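Local coordinates for peptidoglycan synthetase penicillin-binding protein 3 (Bifidobacterium adolescentis, PDB 4YE5), which probably binds penicillin and probably cross-links peptidoglycan strands in cell-wall synthesis, at residues A[86-91]-A[109-114]; A[97-102]-A[125-130]; A[148-153]-A[161-166]. All blocks are in the same frame, centred on the assembly; numbering follows the deposited sequence.

Interaction 1 (A[86-91]-A[109-114]); sequences TGAAAV and KLSISG
Ala88 and Val91 face Leu110 and Ser111 where a pair of consecutive helices, 87-99 and 103-109, doubles back on itself in the N-terminal, non-transpeptidase part of this penicillin-binding protein. One residue past the end of helix 103-109, Leu110 comes beside the first turn of helix 87-99, its CA 5.4 Å from the CA of Ala88. Ala88 and Val91, three residues apart, lie on one face of that turn, which is held by the amide of Val91 bonded to the carbonyl of Gly87 (N to O 3.0 Å).

The two apolar meetings differ in kind. Ala88 meets the root of the leucine: its methyl CB lies 3.8 Å from Leu110 CB. Val91 meets the far end of the same side chain, and the two side chains cross at about a right angle. With its CG1 anti to the backbone N (chi1 180°), Val91 sets that methyl in front of the leucine tip. Leu110 reaches it by extending CD1 away from its own CA (chi2 168°).

Surroundings close over the pair: Ala59 of helix 56-61 touches both Val91 and Leu110, while Val117 and Leu119 of strand 117-123 pack on Leu110. Gln60 NE2 donates to the carbonyls of Leu110 and Ile112, fastening the loop to helix 56-61.

At the exposed margin, Ser111 OG sits 3.5 Å from Ala88 CB without bonding across the contact; its hydrogen bond goes to Gly107 O in the preceding helix, 103-109. The tightest apolar touch is at the inner end, where Leu110 CD1 bears on Val91 CG1 at 3.6 Å and also lies 3.8 Å from Val91 CB.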
loop_
_atom_site.group_PDB
_atom_site.type_symbol
_atom_site.label_atom_id
_atom_site.label_comp_id
_atom_site.label_asym_id
_atom_site.label_seq_id
_atom_site.Cartn_x
_atom_site.Cartn_y
_atom_site.Cartn_z
ATOM N N THR A 86 -22.178 34.462 39.709
ATOM C CA THR A 86 -22.910 33.746 38.662
ATOM C C THR A 86 -22.324 34.030 37.306
ATOM O O THR A 86 -21.401 34.845 37.171
ATOM C CB THR A 86 -24.425 34.123 38.623
ATOM O OG1 THR A 86 -24.585 35.479 38.171
ATOM C CG2 THR A 86 -25.067 33.965 39.997
ATOM N N GLY A 87 -22.841 33.338 36.292
ATOM C CA GLY A 87 -22.492 33.629 34.912
ATOM C C GLY A 87 -21.038 33.401 34.557
ATOM O O GLY A 87 -20.398 32.484 35.083
ATOM N N ALA A 88 -20.523 34.230 33.646
ATOM C CA ALA A 88 -19.140 34.117 33.160
ATOM C C ALA A 88 -18.161 34.127 34.309
ATOM O O ALA A 88 -17.172 33.378 34.312
ATOM C CB ALA A 88 -18.801 35.253 32.196
ATOM N N ALA A 89 -18.449 34.980 35.286
ATOM C CA ALA A 89 -17.595 35.105 36.452
ATOM C C ALA A 89 -17.514 33.762 37.178
ATOM O O ALA A 89 -16.434 33.337 37.564
ATOM C CB ALA A 89 -18.097 36.205 37.372
ATOM N N ALA A 90 -18.648 33.081 37.340
ATOM C CA ALA A 90 -18.648 31.785 38.028
ATOM C C ALA A 90 -17.904 30.705 37.237
ATOM O O ALA A 90 -17.106 29.946 37.804
ATOM C CB ALA A 90 -20.089 31.336 38.336
ATOM N N VAL A 91 -18.153 30.636 35.931
ATOM C CA VAL A 91 -17.472 29.662 35.097
ATOM C C VAL A 91 -15.970 29.913 35.128
ATOM O O VAL A 91 -15.172 28.966 35.218
ATOM C CB VAL A 91 -17.962 29.680 33.618
ATOM C CG1 VAL A 91 -17.198 28.625 32.775
ATOM C CG2 VAL A 91 -19.473 29.446 33.538
ATOM N N LYS A 109 -13.275 36.497 28.189
ATOM C CA LYS A 109 -13.542 35.662 27.026
ATOM C C LYS A 109 -14.968 35.100 27.036
ATOM O O LYS A 109 -15.578 34.896 25.974
ATOM C CB LYS A 109 -12.533 34.523 26.923
ATOM C CG LYS A 109 -11.158 34.955 26.474
ATOM C CD LYS A 109 -10.220 33.769 26.434
ATOM C CE LYS A 109 -8.842 34.178 25.949
ATOM N NZ LYS A 109 -7.886 33.050 26.069
ATOM N N LEU A 110 -15.502 34.850 28.229
ATOM C CA LEU A 110 -16.828 34.235 28.335
ATOM C C LEU A 110 -17.934 35.288 28.370
ATOM O O LEU A 110 -19.128 34.963 28.408
ATOM C CB LEU A 110 -16.896 33.333 29.573
ATOM C CG LEU A 110 -16.059 32.050 29.462
ATOM C CD1 LEU A 110 -15.934 31.364 30.821
ATOM C CD2 LEU A 110 -16.665 31.101 28.428
ATOM N N SER A 111 -17.524 36.551 28.365
ATOM C CA SER A 111 -18.462 37.663 28.434
ATOM C C SER A 111 -18.736 38.258 27.056
ATOM O O SER A 111 -19.471 39.239 26.939
ATOM C CB SER A 111 -17.941 38.743 29.377
ATOM O OG SER A 111 -18.150 38.382 30.734
ATOM N N ILE A 112 -18.152 37.666 26.017
ATOM C CA ILE A 112 -18.438 38.101 24.649
ATOM C C ILE A 112 -19.762 37.530 24.140
ATOM O O ILE A 112 -20.476 36.832 24.860
ATOM C CB ILE A 112 -17.332 37.710 23.659
ATOM C CG1 ILE A 112 -17.345 36.200 23.401
ATOM C CG2 ILE A 112 -15.970 38.178 24.156
ATOM C CD1 ILE A 112 -16.443 35.780 22.261
ATOM N N SER A 113 -20.084 37.836 22.889
ATOM C CA SER A 113 -21.327 37.374 22.299
ATOM C C SER A 113 -21.071 36.109 21.499
ATOM O O SER A 113 -19.950 35.852 21.060
ATOM C CB SER A 113 -21.922 38.457 21.392
ATOM O OG SER A 113 -21.117 38.630 20.235
ATOM N N GLY A 114 -22.110 35.313 21.299
ATOM C CA GLY A 114 -21.963 34.104 20.512
ATOM C C GLY A 114 -21.935 32.851 21.366
ATOM O O GLY A 114 -22.062 32.905 22.590
#

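Interaction 2 (A[97-102]-A[125-130]); sequences PVLGMD and PAVKRK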
loop_
_atom_site.group_PDB
_atom_site.type_symbol
_atom_site.label_atom_id
_atom_site.label_comp_id
_atom_site.label_asym_id
_atom_site.label_seq_id
_atom_site.Cartn_x
_atom_site.Cartn_y
_atom_site.Cartn_z
ATOM N N PRO A 97 -8.191 27.651 38.050
ATOM C CA PRO A 97 -7.120 26.795 38.587
ATOM C C PRO A 97 -6.860 25.538 37.770
ATOM O O PRO A 97 -5.753 24.994 37.804
ATOM C CB PRO A 97 -7.642 26.403 39.975
ATOM C CG PRO A 97 -9.110 26.592 39.905
ATOM C CD PRO A 97 -9.328 27.753 38.987
ATOM N N VAL A 98 -7.866 25.061 37.048
ATOM C CA VAL A 98 -7.670 23.852 36.264
ATOM C C VAL A 98 -6.849 24.141 35.020
ATOM O O VAL A 98 -5.974 23.361 34.646
ATOM C CB VAL A 98 -9.029 23.202 35.877
ATOM C CG1 VAL A 98 -8.794 21.898 35.161
ATOM C CG2 VAL A 98 -9.885 22.981 37.137
ATOM N N LEU A 99 -7.126 25.270 34.378
ATOM C CA LEU A 99 -6.423 25.641 33.149
ATOM C C LEU A 99 -5.115 26.404 33.424
ATOM O O LEU A 99 -4.339 26.665 32.504
ATOM C CB LEU A 99 -7.335 26.471 32.236
ATOM C CG LEU A 99 -8.550 25.757 31.621
ATOM C CD1 LEU A 99 -9.472 26.759 30.944
ATOM C CD2 LEU A 99 -8.134 24.668 30.630
ATOM N N GLY A 100 -4.873 26.741 34.686
ATOM C CA GLY A 100 -3.724 27.552 35.056
ATOM C C GLY A 100 -3.788 28.909 34.389
ATOM O O GLY A 100 -2.802 29.399 33.854
HETATM N N MSE A 101 -4.969 29.511 34.402
HETATM C CA MSE A 101 -5.162 30.793 33.741
HETATM C C MSE A 101 -5.774 31.788 34.702
HETATM O O MSE A 101 -6.271 31.416 35.775
HETATM C CB MSE A 101 -6.063 30.635 32.510
HETATM C CG MSE A 101 -5.402 29.883 31.351
HETATM SE SE MSE A 101 -6.607 29.660 29.820
HETATM C CE MSE A 101 -6.836 31.537 29.354
ATOM N N ASP A 102 -5.747 33.057 34.318
ATOM C CA ASP A 102 -6.292 34.107 35.166
ATOM C C ASP A 102 -7.820 34.212 35.016
ATOM O O ASP A 102 -8.357 34.196 33.899
ATOM C CB ASP A 102 -5.599 35.436 34.868
ATOM C CG ASP A 102 -6.194 36.583 35.646
ATOM O OD1 ASP A 102 -5.956 36.669 36.869
ATOM O OD2 ASP A 102 -6.908 37.395 35.031
ATOM N N PRO A 125 -4.900 15.213 28.053
ATOM C CA PRO A 125 -6.023 14.372 28.457
ATOM C C PRO A 125 -6.333 14.494 29.950
ATOM O O PRO A 125 -7.506 14.475 30.318
ATOM C CB PRO A 125 -5.527 12.958 28.134
ATOM C CG PRO A 125 -4.575 13.155 26.981
ATOM C CD PRO A 125 -3.922 14.479 27.216
ATOM N N ALA A 126 -5.304 14.602 30.791
ATOM C CA ALA A 126 -5.511 14.723 32.234
ATOM C C ALA A 126 -6.286 15.997 32.586
ATOM O O ALA A 126 -7.199 15.982 33.420
ATOM C CB ALA A 126 -4.169 14.692 32.964
ATOM N N VAL A 127 -5.908 17.108 31.962
ATOM C CA VAL A 127 -6.600 18.368 32.202
ATOM C C VAL A 127 -8.047 18.271 31.695
ATOM O O VAL A 127 -8.976 18.695 32.387
ATOM C CB VAL A 127 -5.860 19.554 31.549
ATOM C CG1 VAL A 127 -6.699 20.826 31.647
ATOM C CG2 VAL A 127 -4.477 19.767 32.227
ATOM N N LYS A 128 -8.228 17.705 30.497
ATOM C CA LYS A 128 -9.567 17.471 29.938
ATOM C C LYS A 128 -10.455 16.714 30.932
ATOM O O LYS A 128 -11.600 17.090 31.164
ATOM C CB LYS A 128 -9.502 16.688 28.613
ATOM C CG LYS A 128 -10.860 16.014 28.272
ATOM C CD LYS A 128 -10.743 14.979 27.186
ATOM C CE LYS A 128 -11.965 14.072 27.136
ATOM N NZ LYS A 128 -11.846 12.955 28.118
ATOM N N ARG A 129 -9.916 15.660 31.537
ATOM C CA ARG A 129 -10.654 14.929 32.569
ATOM C C ARG A 129 -10.982 15.793 33.785
ATOM O O ARG A 129 -12.094 15.735 34.321
ATOM C CB ARG A 129 -9.905 13.656 32.983
ATOM C CG ARG A 129 -9.904 12.578 31.902
ATOM C CD ARG A 129 -9.295 11.267 32.403
ATOM N NE ARG A 129 -7.846 11.381 32.565
ATOM C CZ ARG A 129 -6.966 11.084 31.612
ATOM N NH1 ARG A 129 -7.386 10.651 30.431
ATOM N NH2 ARG A 129 -5.666 11.225 31.837
ATOM N N LYS A 130 -10.031 16.606 34.226
ATOM C CA LYS A 130 -10.313 17.488 35.352
ATOM C C LYS A 130 -11.439 18.481 35.040
ATOM O O LYS A 130 -12.244 18.815 35.918
ATOM C CB LYS A 130 -9.059 18.250 35.799
ATOM C CG LYS A 130 -7.968 17.366 36.386
ATOM C CD LYS A 130 -6.724 18.176 36.731
ATOM C CE LYS A 130 -5.683 17.310 37.421
ATOM N NZ LYS A 130 -6.233 16.691 38.666
#
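Pro125 O accepts the amide of Arg129 (N to O 2.9 Å), the shortest bond in the helical segment that presents Val127 and Lys130 to Val98 and Leu99. The same oxygen lies over the centre of the Arg129 guanidinium, 3.6 Å above its plane, on the part of the helix turned from Val98. The next bond, Lys130 N to Ala126 O at 3.0 Å, continues the helix.

No hydrogen bond spans the contact; methyls and methylenes make it. Val98 is the central piece. Its CG1, anti to the backbone N (chi1 -176°), touches the CB of Lys130 at 3.7 Å and approaches Val127 CG1 more loosely at 4.2 Å. Lys130 takes part through the root of its chain, and the rest of it leads away from Val98. Val127 CG1 is shared: it also lies 4.0 Å from Val98 O and 4.2 Å from Leu99 CD2. Ile131, further along the same helix, packs on both Val98 and Leu99, and Leu134 touches Val98.

Outside the two segments, Lys120 NZ donates to the backbone carbonyl Leu99 O, and Asp102 OD2 accepts from Glu105 N.

The contact thus pairs the C-terminal end of helix 87-99 with helix 125-132. Beside it runs a helix-loop-helix connection: Gly100, of positive phi, is the first residue to leave helical angles after helix 87-99, and Asp102 is the N-cap of helix 103-109.

Interaction 3 (A[148-153]-A[161-166]); sequences RLYSNG and GGVDAD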
loop_
_atom_site.group_PDB
_atom_site.type_symbol
_atom_site.label_atom_id
_atom_site.label_comp_id
_atom_site.label_asym_id
_atom_site.label_seq_id
_atom_site.Cartn_x
_atom_site.Cartn_y
_atom_site.Cartn_z
ATOM N N ARG A 148 -1.142 14.097 13.357
ATOM C CA ARG A 148 -0.799 12.718 12.993
ATOM C C ARG A 148 0.716 12.630 12.809
ATOM O O ARG A 148 1.291 13.380 12.019
ATOM C CB ARG A 148 -1.501 12.344 11.679
ATOM C CG ARG A 148 -1.425 10.858 11.255
ATOM C CD ARG A 148 -2.355 9.998 12.080
ATOM N NE ARG A 148 -2.607 8.663 11.523
ATOM C CZ ARG A 148 -3.034 7.628 12.244
ATOM N NH1 ARG A 148 -3.236 7.772 13.552
ATOM N NH2 ARG A 148 -3.265 6.445 11.670
ATOM N N LEU A 149 1.369 11.730 13.538
ATOM C CA LEU A 149 2.825 11.607 13.453
ATOM C C LEU A 149 3.227 10.286 12.807
ATOM O O LEU A 149 2.617 9.233 13.060
ATOM C CB LEU A 149 3.474 11.687 14.839
ATOM C CG LEU A 149 3.206 12.957 15.664
ATOM C CD1 LEU A 149 3.902 12.888 17.029
ATOM C CD2 LEU A 149 3.636 14.212 14.897
ATOM N N TYR A 150 4.284 10.346 12.012
ATOM C CA TYR A 150 4.801 9.172 11.321
ATOM C C TYR A 150 6.254 9.017 11.735
ATOM O O TYR A 150 7.113 9.716 11.219
ATOM C CB TYR A 150 4.687 9.375 9.812
ATOM C CG TYR A 150 3.256 9.578 9.357
ATOM C CD1 TYR A 150 2.691 10.857 9.304
ATOM C CD2 TYR A 150 2.466 8.490 8.999
ATOM C CE1 TYR A 150 1.373 11.037 8.899
ATOM C CE2 TYR A 150 1.160 8.663 8.580
ATOM C CZ TYR A 150 0.619 9.938 8.540
ATOM O OH TYR A 150 -0.687 10.100 8.135
ATOM N N SER A 151 6.528 8.103 12.665
ATOM C CA SER A 151 7.850 8.051 13.295
ATOM C C SER A 151 8.989 7.703 12.346
ATOM O O SER A 151 10.136 8.025 12.628
ATOM C CB SER A 151 7.858 7.099 14.499
ATOM O OG SER A 151 7.563 5.771 14.104
ATOM N N ASN A 152 8.699 7.043 11.229
ATOM C CA ASN A 152 9.772 6.719 10.278
ATOM C C ASN A 152 10.011 7.783 9.182
ATOM O O ASN A 152 10.777 7.546 8.241
ATOM C CB ASN A 152 9.557 5.333 9.653
ATOM C CG ASN A 152 9.611 4.204 10.685
ATOM O OD1 ASN A 152 10.636 3.556 10.850
ATOM N ND2 ASN A 152 8.508 3.979 11.388
ATOM N N GLY A 153 9.356 8.941 9.289
ATOM C CA GLY A 153 9.611 10.043 8.361
ATOM C C GLY A 153 9.262 9.750 6.900
ATOM O O GLY A 153 8.091 9.600 6.538
ATOM N N GLY A 161 0.545 7.750 2.996
ATOM C CA GLY A 161 -0.344 8.820 2.594
ATOM C C GLY A 161 -0.373 9.937 3.625
ATOM O O GLY A 161 0.683 10.489 3.983
ATOM N N GLY A 162 -1.571 10.257 4.119
ATOM C CA GLY A 162 -1.723 11.339 5.086
ATOM C C GLY A 162 -3.184 11.618 5.414
ATOM O O GLY A 162 -4.092 11.057 4.783
ATOM N N VAL A 163 -3.407 12.468 6.413
ATOM C CA VAL A 163 -4.759 12.888 6.788
ATOM C C VAL A 163 -4.945 14.404 6.614
ATOM O O VAL A 163 -3.972 15.159 6.591
ATOM C CB VAL A 163 -5.079 12.500 8.244
ATOM C CG1 VAL A 163 -4.933 10.988 8.450
ATOM C CG2 VAL A 163 -4.168 13.252 9.202
ATOM N N ASP A 164 -6.187 14.861 6.480
ATOM C CA ASP A 164 -6.427 16.308 6.426
ATOM C C ASP A 164 -6.528 16.904 7.840
ATOM O O ASP A 164 -6.361 16.187 8.818
ATOM C CB ASP A 164 -7.661 16.650 5.565
ATOM C CG ASP A 164 -8.969 16.122 6.148
ATOM O OD1 ASP A 164 -9.019 15.709 7.332
ATOM O OD2 ASP A 164 -9.963 16.113 5.396
ATOM N N ALA A 165 -6.804 18.205 7.950
ATOM C CA ALA A 165 -6.849 18.861 9.270
ATOM C C ALA A 165 -7.925 18.317 10.208
ATOM O O ALA A 165 -7.853 18.511 11.417
ATOM C CB ALA A 165 -6.982 20.387 9.129
ATOM N N ASP A 166 -8.921 17.639 9.647
ATOM C CA ASP A 166 -9.965 16.986 10.427
ATOM C C ASP A 166 -9.624 15.533 10.780
ATOM O O ASP A 166 -10.455 14.803 11.330
ATOM C CB ASP A 166 -11.282 17.007 9.645
ATOM C CG ASP A 166 -11.719 18.416 9.271
ATOM O OD1 ASP A 166 -11.455 19.355 10.059
ATOM O OD2 ASP A 166 -12.322 18.589 8.187
#
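Arg148 and Tyr150 face Val163 and Gly162 where two separate sheets meet: strand 148-149 is an outer strand of a mixed sheet, paired with strand 42-46, and strand 162-163 forms a small antiparallel pair with strand 169-171. No hydrogen bond joins the two segments directly.

The apolar part is the meeting of Arg148 and Val163, whose side chains cross at about a right angle. Val163 CG2, placed between its backbone N and carbonyl carbon, presses on the aliphatic root of the arginine, 3.8 Å from Arg148 CB and 4.2 Å from Arg148 CG. The arginine chain then bends at chi2 (75°), and its guanidinium is used elsewhere.

Turn geometry shapes the first segment beyond its strand: Tyr150 to Gly153 is a type I beta turn closed by Gly153 N to Tyr150 O at 3.1 Å.

Polar bonds tie Arg148 and Tyr150 to a third element. Glu174 OE2, on helix 172-176, takes a salt bridge from Arg148 NE and a hydrogen bond with Tyr150 OH, so one carboxylate oxygen holds both. The remaining guanidinium nitrogens are also engaged, NH1 with Ser46 OG and NH2 with Gly33 O, which fixes the group's rotation.

Tyr150 also supplies the second touch across the contact. Its CG lies anti to the carbonyl carbon (chi1 -60°), sending the ring toward the other strand, where the hydroxyl meets backbone atoms of Gly162: Tyr150 OH stands 3.5 Å from Gly162 CA and 4.0 Å from Gly162 C.

Overall arrangement
From the N terminus, helix 87-99 opens both interaction 1, at its first turn, and interaction 2, at its last. Interaction 1 closes first, after helix 103-109 has turned back; interaction 2 closes beyond strand 117-123. Their segments alternate along the chain, so the two loops cross, and they meet where Lys109 NZ packs on the selenomethionine methyl of Met101 (NZ to CE 3.8 Å). Interaction 3 follows in series as a short loop through helix 157-160, about 27 Å from interaction 2, centre to centre. Interaction 1 ties helix 87-99 to the loop after helix 103-109, and interaction 2 ties it to helix 125-132, both far from the chain's centre; interaction 3 joins two sheets nearer to it.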